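Long-range contacts in putative peptide ABC-transport system periplasmic peptide-binding protein (Campylobacter jejuni, PDB 4OEV), which binds nickel(II) as the extracytoplasmic solute-binding protein of an ABC-type importer, and may also serve peptide transport: residues A[73-78]-A[139-144]; A[238-243]-A[458-463]; A[321-326]-A[359-364]. All coordinates share one frame; numbering follows the deposited sequence.

Contact 1 of 3, residues A[73-78]-A[139-144]; sequences WHDGVK and PKHLLE
H141, W73 and P139 bury the most surface here, and the imidazole of H141 touches W73, D75 and V77, in and just after the W73-G76 turn. The ring of H141 presents its edge to the face of the W73 indole. The centroids of the imidazole and of the five-membered ring lie 5.2 Å apart, with the planes at 68°, an edge-to-face (T-shaped) pair. P139 covers the other half of the indole. Its CB sits 3.7 Å from the centroid of the W73 six-membered ring, almost straight above the face, in a CH-pi contact.

H141 NE2 donates to OD2 of D75 at 2.7 Å. The bond is nearly straight (166°), uses the syn lone pair of the carboxylate, and lies in the imidazole plane. The H141 side chain reaches this acceptor with CG between the backbone N and the carbonyl carbon (chi1 70°). V77 packs over one face of the same ring, with CG1 3.8 Å from its centroid. L142 CD1 also approaches OD2 of D75, at 3.6 Å.

W73 to G76 form a type I beta turn. D75 OD1 accepts from the backbone N of V77 in an Asx turn, which steadies the carboxylate that takes H141 NE2 on OD2. The indole NE1 bonds to D83 of helix 81-92, which also takes the backbone N of K140.

The contact thus pins the loop before helix 81-92 to the start of helix 140-143. The in-plane bond to D75 and the cover from V77 fix the rotation of the imidazole. The carboxylate may raise its affinity for a proton.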
ATOM      1  N   TRP A  73      24.658  13.196  -0.940  1.00 62.12           N
ATOM      2  CA  TRP A  73      23.743  13.018  -2.067  1.00 58.81           C
ATOM      3  C   TRP A  73      24.523  12.378  -3.214  1.00 62.23           C
ATOM      4  O   TRP A  73      25.733  12.434  -3.230  1.00 65.47           O
ATOM      5  CB  TRP A  73      23.171  14.357  -2.540  1.00 59.08           C
ATOM      6  CG  TRP A  73      22.283  15.056  -1.558  1.00 58.23           C
ATOM      7  CD1 TRP A  73      22.596  16.139  -0.770  1.00 62.17           C
ATOM      8  CD2 TRP A  73      20.928  14.721  -1.265  1.00 59.67           C
ATOM      9  NE1 TRP A  73      21.507  16.494  -0.005  1.00 58.66           N
ATOM     10  CE2 TRP A  73      20.471  15.642  -0.288  1.00 56.04           C
ATOM     11  CE3 TRP A  73      20.054  13.722  -1.727  1.00 53.93           C
ATOM     12  CZ2 TRP A  73      19.173  15.601   0.226  1.00 54.19           C
ATOM     13  CZ3 TRP A  73      18.752  13.683  -1.217  1.00 52.06           C
ATOM     14  CH2 TRP A  73      18.326  14.590  -0.245  1.00 52.19           C
ATOM     15  N   HIS A  74      23.832  11.817  -4.197  1.00 58.36           N
ATOM     16  CA  HIS A  74      24.478  11.142  -5.310  1.00 62.64           C
ATOM     17  C   HIS A  74      25.331  12.069  -6.180  1.00 67.59           C
ATOM     18  O   HIS A  74      26.130  11.579  -6.981  1.00 62.55           O
ATOM     19  CB  HIS A  74      23.423  10.427  -6.156  1.00 61.74           C
ATOM     20  CG  HIS A  74      22.729   9.331  -5.416  1.00 60.63           C
ATOM     21  ND1 HIS A  74      21.491   8.827  -5.784  1.00 53.13           N
ATOM     22  CD2 HIS A  74      23.102   8.642  -4.309  1.00 55.10           C
ATOM     23  CE1 HIS A  74      21.135   7.887  -4.930  1.00 51.84           C
ATOM     24  NE2 HIS A  74      22.095   7.750  -4.030  1.00 58.38           N
ATOM     25  N   ASP A  75      25.186  13.390  -6.015  1.00 62.15           N
ATOM     26  CA  ASP A  75      25.959  14.327  -6.835  1.00 64.62           C
ATOM     27  C   ASP A  75      27.145  14.942  -6.086  1.00 68.11           C
ATOM     28  O   ASP A  75      27.747  15.899  -6.565  1.00 69.52           O
ATOM     29  CB  ASP A  75      25.068  15.437  -7.421  1.00 64.16           C
ATOM     30  CG  ASP A  75      24.436  16.323  -6.365  1.00 66.92           C
ATOM     31  OD1 ASP A  75      24.605  16.051  -5.154  1.00 63.28           O
ATOM     32  OD2 ASP A  75      23.688  17.246  -6.770  1.00 63.44           O
ATOM     33  N   GLY A  76      27.436  14.430  -4.893  1.00 66.38           N
ATOM     34  CA  GLY A  76      28.623  14.845  -4.163  1.00 73.77           C
ATOM     35  C   GLY A  76      28.329  15.839  -3.063  1.00 74.98           C
ATOM     36  O   GLY A  76      29.108  15.952  -2.118  1.00 69.97           O
ATOM     37  N   VAL A  77      27.183  16.523  -3.148  1.00 67.43           N
ATOM     38  CA  VAL A  77      26.861  17.562  -2.171  1.00 67.71           C
ATOM     39  C   VAL A  77      26.525  16.903  -0.832  1.00 66.39           C
ATOM     40  O   VAL A  77      25.935  15.818  -0.804  1.00 64.45           O
ATOM     41  CB  VAL A  77      25.694  18.424  -2.683  1.00 68.54           C
ATOM     42  CG1 VAL A  77      25.258  19.443  -1.667  1.00 66.93           C
ATOM     43  CG2 VAL A  77      26.047  19.056  -4.027  1.00 68.21           C
ATOM     44  N   LYS A  78      26.919  17.514   0.273  1.00 67.53           N
ATOM     45  CA  LYS A  78      26.645  16.950   1.590  1.00 66.54           C
ATOM     46  C   LYS A  78      25.137  17.034   1.908  1.00 68.17           C
ATOM     47  O   LYS A  78      24.440  17.941   1.437  1.00 64.07           O
ATOM     48  CB  LYS A  78      27.408  17.693   2.683  1.00 70.80           C
ATOM     49  CG  LYS A  78      28.951  17.728   2.560  1.00 71.10           C
ATOM     50  CD  LYS A  78      29.512  18.573   3.692  1.00 80.64           C
ATOM     51  CE  LYS A  78      30.995  18.850   3.496  1.00 82.98           C
ATOM     52  NZ  LYS A  78      31.572  19.787   4.499  1.00 85.26           N
ATOM     53  N   PRO A 139      16.700  16.808  -2.078  1.00 52.08           N
ATOM     54  CA  PRO A 139      17.833  17.743  -2.108  1.00 55.46           C
ATOM     55  C   PRO A 139      17.435  19.186  -2.366  1.00 55.37           C
ATOM     56  O   PRO A 139      17.107  19.577  -3.490  1.00 55.50           O
ATOM     57  CB  PRO A 139      18.696  17.194  -3.249  1.00 55.25           C
ATOM     58  CG  PRO A 139      17.739  16.489  -4.167  1.00 53.45           C
ATOM     59  CD  PRO A 139      16.647  15.969  -3.294  1.00 51.39           C
ATOM     60  N   LYS A 140      17.501  19.976  -1.303  1.00 56.17           N
ATOM     61  CA  LYS A 140      17.251  21.416  -1.394  1.00 57.38           C
ATOM     62  C   LYS A 140      18.036  22.070  -2.520  1.00 60.89           C
ATOM     63  O   LYS A 140      17.473  22.812  -3.317  1.00 59.49           O
ATOM     64  CB  LYS A 140      17.570  22.077  -0.065  1.00 58.45           C
ATOM     65  CG  LYS A 140      17.435  23.595  -0.056  1.00 60.01           C
ATOM     66  CD  LYS A 140      17.457  24.090   1.359  1.00 60.61           C
ATOM     67  CE  LYS A 140      17.255  25.601   1.459  1.00 65.06           C
ATOM     68  NZ  LYS A 140      18.486  26.318   1.039  1.00 68.42           N
ATOM     69  N   HIS A 141      19.328  21.745  -2.635  1.00 60.70           N
ATOM     70  CA  HIS A 141      20.184  22.467  -3.578  1.00 62.88           C
ATOM     71  C   HIS A 141      19.813  22.253  -5.041  1.00 62.43           C
ATOM     72  O   HIS A 141      20.314  23.001  -5.904  1.00 64.25           O
ATOM     73  CB  HIS A 141      21.672  22.090  -3.369  1.00 64.57           C
ATOM     74  CG  HIS A 141      22.007  20.700  -3.798  1.00 63.61           C
ATOM     75  ND1 HIS A 141      21.969  19.629  -2.932  1.00 63.38           N
ATOM     76  CD2 HIS A 141      22.382  20.198  -5.000  1.00 63.91           C
ATOM     77  CE1 HIS A 141      22.305  18.524  -3.582  1.00 63.81           C
ATOM     78  NE2 HIS A 141      22.553  18.839  -4.842  1.00 62.72           N
ATOM     79  N   LEU A 142      19.010  21.211  -5.317  1.00 60.21           N
ATOM     80  CA  LEU A 142      18.516  20.899  -6.670  1.00 59.56           C
ATOM     81  C   LEU A 142      17.029  21.264  -6.937  1.00 62.95           C
ATOM     82  O   LEU A 142      16.647  21.461  -8.089  1.00 61.59           O
ATOM     83  CB  LEU A 142      18.661  19.392  -6.976  1.00 58.25           C
ATOM     84  CG  LEU A 142      20.107  18.857  -7.018  1.00 59.76           C
ATOM     85  CD1 LEU A 142      20.126  17.339  -7.023  1.00 58.28           C
ATOM     86  CD2 LEU A 142      20.875  19.400  -8.221  1.00 61.86           C
ATOM     87  N   LEU A 143      16.221  21.387  -5.886  1.00 56.79           N
ATOM     88  CA  LEU A 143      14.769  21.538  -6.045  1.00 55.14           C
ATOM     89  C   LEU A 143      14.202  22.843  -5.441  1.00 56.02           C
ATOM     90  O   LEU A 143      13.009  23.156  -5.619  1.00 54.72           O
ATOM     91  CB  LEU A 143      14.085  20.320  -5.422  1.00 52.81           C
ATOM     92  CG  LEU A 143      14.271  18.962  -6.123  1.00 51.80           C
ATOM     93  CD1 LEU A 143      13.844  17.810  -5.198  1.00 53.31           C
ATOM     94  CD2 LEU A 143      13.395  18.870  -7.392  1.00 50.99           C
ATOM     95  N   GLU A 144      15.037  23.619  -4.740  1.00 57.55           N
ATOM     96  CA  GLU A 144      14.474  24.761  -4.019  1.00 58.08           C
ATOM     97  C   GLU A 144      13.889  25.772  -4.994  1.00 58.83           C
ATOM     98  O   GLU A 144      12.922  26.446  -4.657  1.00 58.45           O
ATOM     99  CB  GLU A 144      15.503  25.401  -3.098  1.00 61.51           C
ATOM    100  CG  GLU A 144      16.602  26.144  -3.802  1.00 66.56           C
ATOM    101  CD  GLU A 144      17.694  26.560  -2.834  1.00 70.44           C
ATOM    102  OE1 GLU A 144      17.328  26.996  -1.722  1.00 72.16           O
ATOM    103  OE2 GLU A 144      18.902  26.435  -3.172  1.00 70.60           O
TER

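Contact 2 of 3, residues A[238-243]-A[458-463]; sequences SADYRA and AYLDFA
S238 OG donates to the carbonyl O of L460 at 2.7 Å, and three backbone bonds follow, among D240, R242, A458 and L460. L460 N gives a straight bond to D240 O. R242 N binds A458 O at 2.8 Å, and A458 N returns a longer one to R242 O (3.3 Å). R242 and A458 are a hydrogen-bonded antiparallel pair; Y241 and Y459 are a non-hydrogen-bonded one. S238 OG also accepts from D240 N, an ST turn. A water accepts from S238 N and lies near L460 O and D461 OD1.

R242 grips D240 end-on, with NH1 to OD1 and NH2 to OD2, both 3.0 Å. A bend at chi2 (-76°) folds the R242 chain back so that its guanidinium reaches D240. L460 CD1 lies over the centre of one guanidinium face, 3.7 Å from R242 CZ. D240 OD2 meets the ring edge of F462 at CZ, 3.3 Å away, with carboxylate and ring nearly coplanar. The D240 carboxylate also accepts from H480 ND1 and from the backbone N of H481. H480 and H481 are nickel ligands, so D240 is placed as a second-shell residue and probably steadies H480.

On the sheet face of Y241 and Y459, the edge of the Y241 ring points to the face of Y459, with planes at 63°. Y241 CB lies over the centre of that face, in a CH-pi contact, 3.9 Å from the Y459 centroid. The Y459 hydroxyl bonds to H285 O and E288 N.

Strand 241-246 is flanked by strands 454-467 and 379-384, and Y241 packs on W384 of the latter. Helix 342-357 meets R242 through R344 and L347, and L460 through L343.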
ATOM      1  N   SER A 238       2.173 -10.681   5.096  1.00 40.01           N
ATOM      2  CA  SER A 238       1.939  -9.283   4.714  1.00 38.28           C
ATOM      3  C   SER A 238       0.720  -8.725   5.410  1.00 36.27           C
ATOM      4  O   SER A 238      -0.139  -9.481   5.859  1.00 37.31           O
ATOM      5  CB  SER A 238       1.750  -9.134   3.212  1.00 35.10           C
ATOM      6  OG  SER A 238       0.362  -9.229   2.870  1.00 34.48           O
ATOM      7  N   ALA A 239       0.605  -7.407   5.396  1.00 36.86           N
ATOM      8  CA  ALA A 239      -0.570  -6.720   5.943  1.00 36.63           C
ATOM      9  C   ALA A 239      -1.531  -6.371   4.798  1.00 35.97           C
ATOM     10  O   ALA A 239      -2.466  -5.574   4.949  1.00 33.20           O
ATOM     11  CB  ALA A 239      -0.143  -5.444   6.741  1.00 33.41           C
ATOM     12  N   ASP A 240      -1.271  -6.958   3.634  1.00 35.36           N
ATOM     13  CA  ASP A 240      -2.049  -6.676   2.440  1.00 32.70           C
ATOM     14  C   ASP A 240      -3.358  -7.472   2.403  1.00 31.71           C
ATOM     15  O   ASP A 240      -3.317  -8.697   2.488  1.00 32.62           O
ATOM     16  CB  ASP A 240      -1.209  -7.018   1.214  1.00 33.24           C
ATOM     17  CG  ASP A 240      -1.820  -6.500  -0.061  1.00 30.98           C
ATOM     18  OD1 ASP A 240      -2.763  -5.684  -0.001  1.00 32.81           O
ATOM     19  OD2 ASP A 240      -1.325  -6.866  -1.130  1.00 32.94           O
ATOM     20  N   TYR A 241      -4.500  -6.806   2.265  1.00 30.84           N
ATOM     21  CA  TYR A 241      -5.791  -7.560   2.122  1.00 30.73           C
ATOM     22  C   TYR A 241      -6.499  -7.284   0.783  1.00 28.79           C
ATOM     23  O   TYR A 241      -6.254  -6.267   0.133  1.00 25.92           O
ATOM     24  CB  TYR A 241      -6.743  -7.238   3.292  1.00 30.58           C
ATOM     25  CG  TYR A 241      -7.161  -5.768   3.336  1.00 31.08           C
ATOM     26  CD1 TYR A 241      -8.189  -5.294   2.513  1.00 31.97           C
ATOM     27  CD2 TYR A 241      -6.553  -4.875   4.211  1.00 31.23           C
ATOM     28  CE1 TYR A 241      -8.559  -3.933   2.535  1.00 31.79           C
ATOM     29  CE2 TYR A 241      -6.938  -3.519   4.254  1.00 30.56           C
ATOM     30  CZ  TYR A 241      -7.912  -3.069   3.399  1.00 31.99           C
ATOM     31  OH  TYR A 241      -8.287  -1.750   3.411  1.00 28.36           O
ATOM     32  N   ARG A 242      -7.373  -8.208   0.357  1.00 30.04           N
ATOM     33  CA  ARG A 242      -8.225  -8.013  -0.803  1.00 31.27           C
ATOM     34  C   ARG A 242      -9.660  -7.879  -0.312  1.00 28.14           C
ATOM     35  O   ARG A 242     -10.014  -8.476   0.678  1.00 26.95           O
ATOM     36  CB  ARG A 242      -8.168  -9.185  -1.826  1.00 30.49           C
ATOM     37  CG  ARG A 242      -6.788  -9.314  -2.483  1.00 30.35           C
ATOM     38  CD  ARG A 242      -6.548  -8.255  -3.533  1.00 29.82           C
ATOM     39  NE  ARG A 242      -5.137  -8.185  -3.866  1.00 31.51           N
ATOM     40  CZ  ARG A 242      -4.233  -7.491  -3.184  1.00 29.44           C
ATOM     41  NH1 ARG A 242      -4.563  -6.791  -2.098  1.00 29.94           N
ATOM     42  NH2 ARG A 242      -2.974  -7.508  -3.577  1.00 29.24           N
ATOM     43  N   ALA A 243     -10.444  -7.084  -1.020  1.00 25.79           N
ATOM     44  CA  ALA A 243     -11.840  -6.792  -0.643  1.00 24.08           C
ATOM     45  C   ALA A 243     -12.620  -6.376  -1.859  1.00 27.68           C
ATOM     46  O   ALA A 243     -12.010  -5.948  -2.847  1.00 28.78           O
ATOM     47  CB  ALA A 243     -11.874  -5.643   0.471  1.00 29.76           C
ATOM     48  N   ALA A 458      -9.741 -11.376   2.157  1.00 30.06           N
ATOM     49  CA  ALA A 458      -8.628 -12.137   2.691  1.00 29.13           C
ATOM     50  C   ALA A 458      -7.325 -11.311   2.811  1.00 29.22           C
ATOM     51  O   ALA A 458      -7.079 -10.418   2.003  1.00 32.36           O
ATOM     52  CB  ALA A 458      -8.361 -13.355   1.830  1.00 28.18           C
ATOM     53  N   TYR A 459      -6.519 -11.654   3.804  1.00 31.83           N
ATOM     54  CA  TYR A 459      -5.133 -11.179   3.917  1.00 31.58           C
ATOM     55  C   TYR A 459      -4.213 -12.161   3.181  1.00 33.07           C
ATOM     56  O   TYR A 459      -4.417 -13.359   3.265  1.00 34.56           O
ATOM     57  CB  TYR A 459      -4.717 -11.077   5.376  1.00 32.74           C
ATOM     58  CG  TYR A 459      -5.200  -9.799   6.050  1.00 32.53           C
ATOM     59  CD1 TYR A 459      -4.362  -8.700   6.192  1.00 33.71           C
ATOM     60  CD2 TYR A 459      -6.472  -9.717   6.592  1.00 32.71           C
ATOM     61  CE1 TYR A 459      -4.793  -7.525   6.841  1.00 34.07           C
ATOM     62  CE2 TYR A 459      -6.926  -8.540   7.226  1.00 32.58           C
ATOM     63  CZ  TYR A 459      -6.083  -7.461   7.357  1.00 32.28           C
ATOM     64  OH  TYR A 459      -6.529  -6.311   7.981  1.00 30.88           O
ATOM     65  N   LEU A 460      -3.253 -11.639   2.418  1.00 31.18           N
ATOM     66  CA  LEU A 460      -2.403 -12.461   1.560  1.00 33.02           C
ATOM     67  C   LEU A 460      -0.986 -12.717   2.095  1.00 34.32           C
ATOM     68  O   LEU A 460      -0.363 -11.829   2.719  1.00 31.53           O
ATOM     69  CB  LEU A 460      -2.283 -11.794   0.197  1.00 33.92           C
ATOM     70  CG  LEU A 460      -3.553 -11.379  -0.482  1.00 33.50           C
ATOM     71  CD1 LEU A 460      -3.165 -10.734  -1.796  1.00 32.04           C
ATOM     72  CD2 LEU A 460      -4.454 -12.643  -0.735  1.00 32.91           C
ATOM     73  N   ASP A 461      -0.483 -13.933   1.875  1.00 32.33           N
ATOM     74  CA  ASP A 461       0.959 -14.144   1.908  1.00 35.70           C
ATOM     75  C   ASP A 461       1.472 -13.914   0.504  1.00 36.77           C
ATOM     76  O   ASP A 461       0.726 -14.011  -0.473  1.00 36.79           O
ATOM     77  CB  ASP A 461       1.355 -15.543   2.351  1.00 38.01           C
ATOM     78  CG  ASP A 461       1.285 -15.724   3.818  1.00 38.71           C
ATOM     79  OD1 ASP A 461       0.946 -14.748   4.503  1.00 39.17           O
ATOM     80  OD2 ASP A 461       1.605 -16.837   4.290  1.00 42.69           O
ATOM     81  N   PHE A 462       2.764 -13.648   0.397  1.00 37.01           N
ATOM     82  CA  PHE A 462       3.352 -13.468  -0.914  1.00 37.44           C
ATOM     83  C   PHE A 462       4.411 -14.513  -1.124  1.00 36.58           C
ATOM     84  O   PHE A 462       5.072 -14.941  -0.179  1.00 38.85           O
ATOM     85  CB  PHE A 462       3.927 -12.052  -1.078  1.00 38.65           C
ATOM     86  CG  PHE A 462       2.871 -11.030  -1.372  1.00 36.83           C
ATOM     87  CD1 PHE A 462       2.457 -10.816  -2.676  1.00 37.47           C
ATOM     88  CD2 PHE A 462       2.293 -10.303  -0.354  1.00 34.63           C
ATOM     89  CE1 PHE A 462       1.440  -9.906  -2.982  1.00 38.54           C
ATOM     90  CE2 PHE A 462       1.262  -9.374  -0.649  1.00 33.69           C
ATOM     91  CZ  PHE A 462       0.855  -9.172  -1.952  1.00 36.80           C
ATOM     92  N   ALA A 463       4.558 -14.923  -2.377  1.00 36.30           N
ATOM     93  CA  ALA A 463       5.588 -15.875  -2.733  1.00 38.86           C
ATOM     94  C   ALA A 463       6.663 -15.165  -3.543  1.00 37.59           C
ATOM     95  O   ALA A 463       6.432 -14.784  -4.694  1.00 36.00           O
ATOM     96  CB  ALA A 463       4.975 -17.085  -3.535  1.00 35.44           C
TER
HETATM   97  O   HOH W   1       0.015 -12.514   5.261  1.00 34.99           O

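Contact 3 of 3, residues A[321-326]-A[359-364]; sequences DGNFEK and GVVSKV
N323 and V361 bring their side chains together obliquely, the flat amide against a methyl group. V361 CG2 is the atom that touches. It lies 3.4 Å from N323 CG and about equally near OD1 and ND2, so the methyl lies over the face of the amide, above CG. On N323, chi1 (-62°) carries CG toward V361, and chi2 (-37°) turns the amide face to the methyl. This is a van der Waals contact.

The polar tie is made by backbone. F324 N donates to the carbonyl O of G359 at 2.9 Å, in the carbonyl plane and on a lone pair. N323 CA adds a CA-H...O contact to the same G359 O, at 3.4 Å.

G359 is the C-prime residue of a Schellman motif that ends helix 342-357. Its positive phi turns the chain out of the helix and into strand 361-367. The carbonyl of G359 is thereby placed to bond to F324 N, at the start of strand 324-326. Strands 324-326 and 361-367 share a mixed sheet with strand 329-338 between them, and both bond to L331 in it, through F324 and V361.

G322 O packs directly against the bare alpha carbon of G359, with 3.3 Å between G322 O and G359 CA. The CB of F324 is directed toward residues 359-364 and lies 3.7 Å from G359 O. The F324 ring packs on E308, L311 and V312 of helix 304-313, and V360 meets L311 of the same helix.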
ATOM      1  N   ASP A 321     -37.846 -14.698 -12.308  1.00 48.84           N
ATOM      2  CA  ASP A 321     -36.544 -15.265 -12.663  1.00 49.90           C
ATOM      3  C   ASP A 321     -35.687 -15.589 -11.468  1.00 46.58           C
ATOM      4  O   ASP A 321     -34.579 -16.099 -11.638  1.00 46.19           O
ATOM      5  CB  ASP A 321     -35.762 -14.352 -13.590  1.00 52.48           C
ATOM      6  CG  ASP A 321     -36.472 -14.096 -14.892  1.00 61.57           C
ATOM      7  OD1 ASP A 321     -37.122 -15.026 -15.428  1.00 64.72           O
ATOM      8  OD2 ASP A 321     -36.399 -12.929 -15.351  1.00 66.34           O
ATOM      9  N   GLY A 322     -36.218 -15.342 -10.277  1.00 51.33           N
ATOM     10  CA  GLY A 322     -35.522 -15.592  -9.036  1.00 44.97           C
ATOM     11  C   GLY A 322     -34.590 -14.434  -8.665  1.00 43.99           C
ATOM     12  O   GLY A 322     -33.755 -14.588  -7.771  1.00 41.60           O
ATOM     13  N   ASN A 323     -34.700 -13.308  -9.374  1.00 42.36           N
ATOM     14  CA  ASN A 323     -33.834 -12.149  -9.104  1.00 38.99           C
ATOM     15  C   ASN A 323     -34.530 -11.062  -8.314  1.00 38.83           C
ATOM     16  O   ASN A 323     -35.636 -10.642  -8.656  1.00 40.32           O
ATOM     17  CB  ASN A 323     -33.314 -11.577 -10.419  1.00 43.30           C
ATOM     18  CG  ASN A 323     -32.465 -12.577 -11.193  1.00 43.84           C
ATOM     19  OD1 ASN A 323     -31.703 -13.351 -10.605  1.00 39.76           O
ATOM     20  ND2 ASN A 323     -32.627 -12.596 -12.514  1.00 45.73           N
ATOM     21  N   PHE A 324     -33.858 -10.569  -7.286  1.00 40.63           N
ATOM     22  CA  PHE A 324     -34.422  -9.519  -6.468  1.00 38.81           C
ATOM     23  C   PHE A 324     -34.649  -8.263  -7.298  1.00 39.92           C
ATOM     24  O   PHE A 324     -33.790  -7.819  -8.079  1.00 39.22           O
ATOM     25  CB  PHE A 324     -33.508  -9.213  -5.265  1.00 34.90           C
ATOM     26  CG  PHE A 324     -33.793 -10.088  -4.077  1.00 37.27           C
ATOM     27  CD1 PHE A 324     -34.979  -9.949  -3.381  1.00 39.09           C
ATOM     28  CD2 PHE A 324     -32.888 -11.058  -3.670  1.00 36.92           C
ATOM     29  CE1 PHE A 324     -35.248 -10.751  -2.293  1.00 40.93           C
ATOM     30  CE2 PHE A 324     -33.160 -11.880  -2.590  1.00 37.12           C
ATOM     31  CZ  PHE A 324     -34.328 -11.723  -1.897  1.00 41.01           C
ATOM     32  N   GLU A 325     -35.804  -7.663  -7.063  1.00 39.61           N
ATOM     33  CA  GLU A 325     -36.283  -6.556  -7.865  1.00 39.47           C
ATOM     34  C   GLU A 325     -37.007  -5.568  -6.960  1.00 41.82           C
ATOM     35  O   GLU A 325     -37.742  -5.965  -6.036  1.00 43.20           O
ATOM     36  CB  GLU A 325     -37.234  -7.106  -8.942  1.00 42.30           C
ATOM     37  CG  GLU A 325     -37.600  -6.147 -10.068  1.00 42.90           C
ATOM     38  CD  GLU A 325     -38.576  -6.781 -11.046  1.00 45.68           C
ATOM     39  OE1 GLU A 325     -39.747  -6.373 -11.024  1.00 48.86           O
ATOM     40  OE2 GLU A 325     -38.166  -7.677 -11.840  1.00 43.75           O
ATOM     41  N   LYS A 326     -36.849  -4.285  -7.264  1.00 41.35           N
ATOM     42  CA  LYS A 326     -37.612  -3.262  -6.565  1.00 42.39           C
ATOM     43  C   LYS A 326     -38.022  -2.172  -7.535  1.00 42.61           C
ATOM     44  O   LYS A 326     -37.185  -1.650  -8.277  1.00 42.62           O
ATOM     45  CB  LYS A 326     -36.806  -2.680  -5.412  1.00 38.43           C
ATOM     46  CG  LYS A 326     -37.513  -1.472  -4.760  1.00 40.99           C
ATOM     47  CD  LYS A 326     -37.033  -1.251  -3.363  1.00 43.16           C
ATOM     48  CE  LYS A 326     -35.773  -0.533  -3.337  1.00 47.99           C
ATOM     49  NZ  LYS A 326     -35.531  -0.083  -1.929  1.00 51.36           N
ATOM     50  N   GLY A 359     -30.014 -14.459  -5.646  1.00 45.85           N
ATOM     51  CA  GLY A 359     -30.856 -13.655  -6.520  1.00 46.22           C
ATOM     52  C   GLY A 359     -30.344 -12.245  -6.802  1.00 41.41           C
ATOM     53  O   GLY A 359     -31.113 -11.363  -7.182  1.00 34.50           O
ATOM     54  N   VAL A 360     -29.038 -12.033  -6.645  1.00 35.90           N
ATOM     55  CA  VAL A 360     -28.420 -10.765  -7.012  1.00 37.33           C
ATOM     56  C   VAL A 360     -27.640 -10.930  -8.319  1.00 38.23           C
ATOM     57  O   VAL A 360     -26.732 -11.766  -8.420  1.00 38.62           O
ATOM     58  CB  VAL A 360     -27.499 -10.246  -5.904  1.00 36.75           C
ATOM     59  CG1 VAL A 360     -26.759  -8.990  -6.360  1.00 37.29           C
ATOM     60  CG2 VAL A 360     -28.317  -9.966  -4.646  1.00 38.37           C
ATOM     61  N   VAL A 361     -28.018 -10.152  -9.327  1.00 36.70           N
ATOM     62  CA  VAL A 361     -27.381 -10.253 -10.638  1.00 40.42           C
ATOM     63  C   VAL A 361     -26.153  -9.342 -10.678  1.00 38.50           C
ATOM     64  O   VAL A 361     -26.163  -8.235 -10.127  1.00 35.51           O
ATOM     65  CB  VAL A 361     -28.374  -9.905 -11.798  1.00 37.30           C
ATOM     66  CG1 VAL A 361     -27.647  -9.825 -13.133  1.00 39.12           C
ATOM     67  CG2 VAL A 361     -29.579 -10.918 -11.879  1.00 37.12           C
ATOM     68  N   SER A 362     -25.063  -9.830 -11.265  1.00 38.45           N
ATOM     69  CA  SER A 362     -23.865  -8.986 -11.429  1.00 34.57           C
ATOM     70  C   SER A 362     -23.072  -9.382 -12.677  1.00 35.91           C
ATOM     71  O   SER A 362     -23.239 -10.491 -13.238  1.00 36.83           O
ATOM     72  CB  SER A 362     -22.975  -9.044 -10.197  1.00 35.08           C
ATOM     73  OG  SER A 362     -22.512 -10.361  -9.991  1.00 38.59           O
ATOM     74  N   LYS A 363     -22.269  -8.441 -13.155  1.00 33.11           N
ATOM     75  CA  LYS A 363     -21.502  -8.631 -14.376  1.00 34.74           C
ATOM     76  C   LYS A 363     -20.039  -8.449 -14.092  1.00 34.45           C
ATOM     77  O   LYS A 363     -19.665  -7.384 -13.570  1.00 32.30           O
ATOM     78  CB  LYS A 363     -21.954  -7.611 -15.428  1.00 38.27           C
ATOM     79  CG  LYS A 363     -21.176  -7.686 -16.737  1.00 47.01           C
ATOM     80  CD  LYS A 363     -21.565  -6.546 -17.666  1.00 53.06           C
ATOM     81  CE  LYS A 363     -20.715  -6.565 -18.929  1.00 59.69           C
ATOM     82  NZ  LYS A 363     -21.161  -5.542 -19.936  1.00 64.91           N
ATOM     83  N   VAL A 364     -19.199  -9.418 -14.439  1.00 35.18           N
ATOM     84  CA  VAL A 364     -17.762  -9.230 -14.152  1.00 36.38           C
ATOM     85  C   VAL A 364     -17.091  -8.502 -15.314  1.00 38.41           C
ATOM     86  O   VAL A 364     -17.264  -8.852 -16.474  1.00 41.05           O
ATOM     87  CB  VAL A 364     -17.056 -10.565 -13.845  1.00 40.67           C
ATOM     88  CG1 VAL A 364     -15.536 -10.347 -13.651  1.00 38.77           C
ATOM     89  CG2 VAL A 364     -17.638 -11.175 -12.559  1.00 39.14           C
TER

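How the contacts relate
From the N terminus, contact 1 closes first. Residues 73-78 come back to 139-144 after 60 residues, joining the loop before helix 81-92 to helix 140-143. Contact 2 opens later, in series with it, and spans 214 residues before strand 241-246 meets strand 454-467. Contact 3 falls within that span: 321-326 and 359-364 join across 32 residues, linking the start of strand 324-326 to the turn between helix 342-357 and strand 361-367. No two contacts touch. Contacts 1 and 3 lie on opposite sides of the chain's centre, with their own centres about 60 Å apart. Contact 2 is the one nearest the chain's centre and the bound nickel and oxalate.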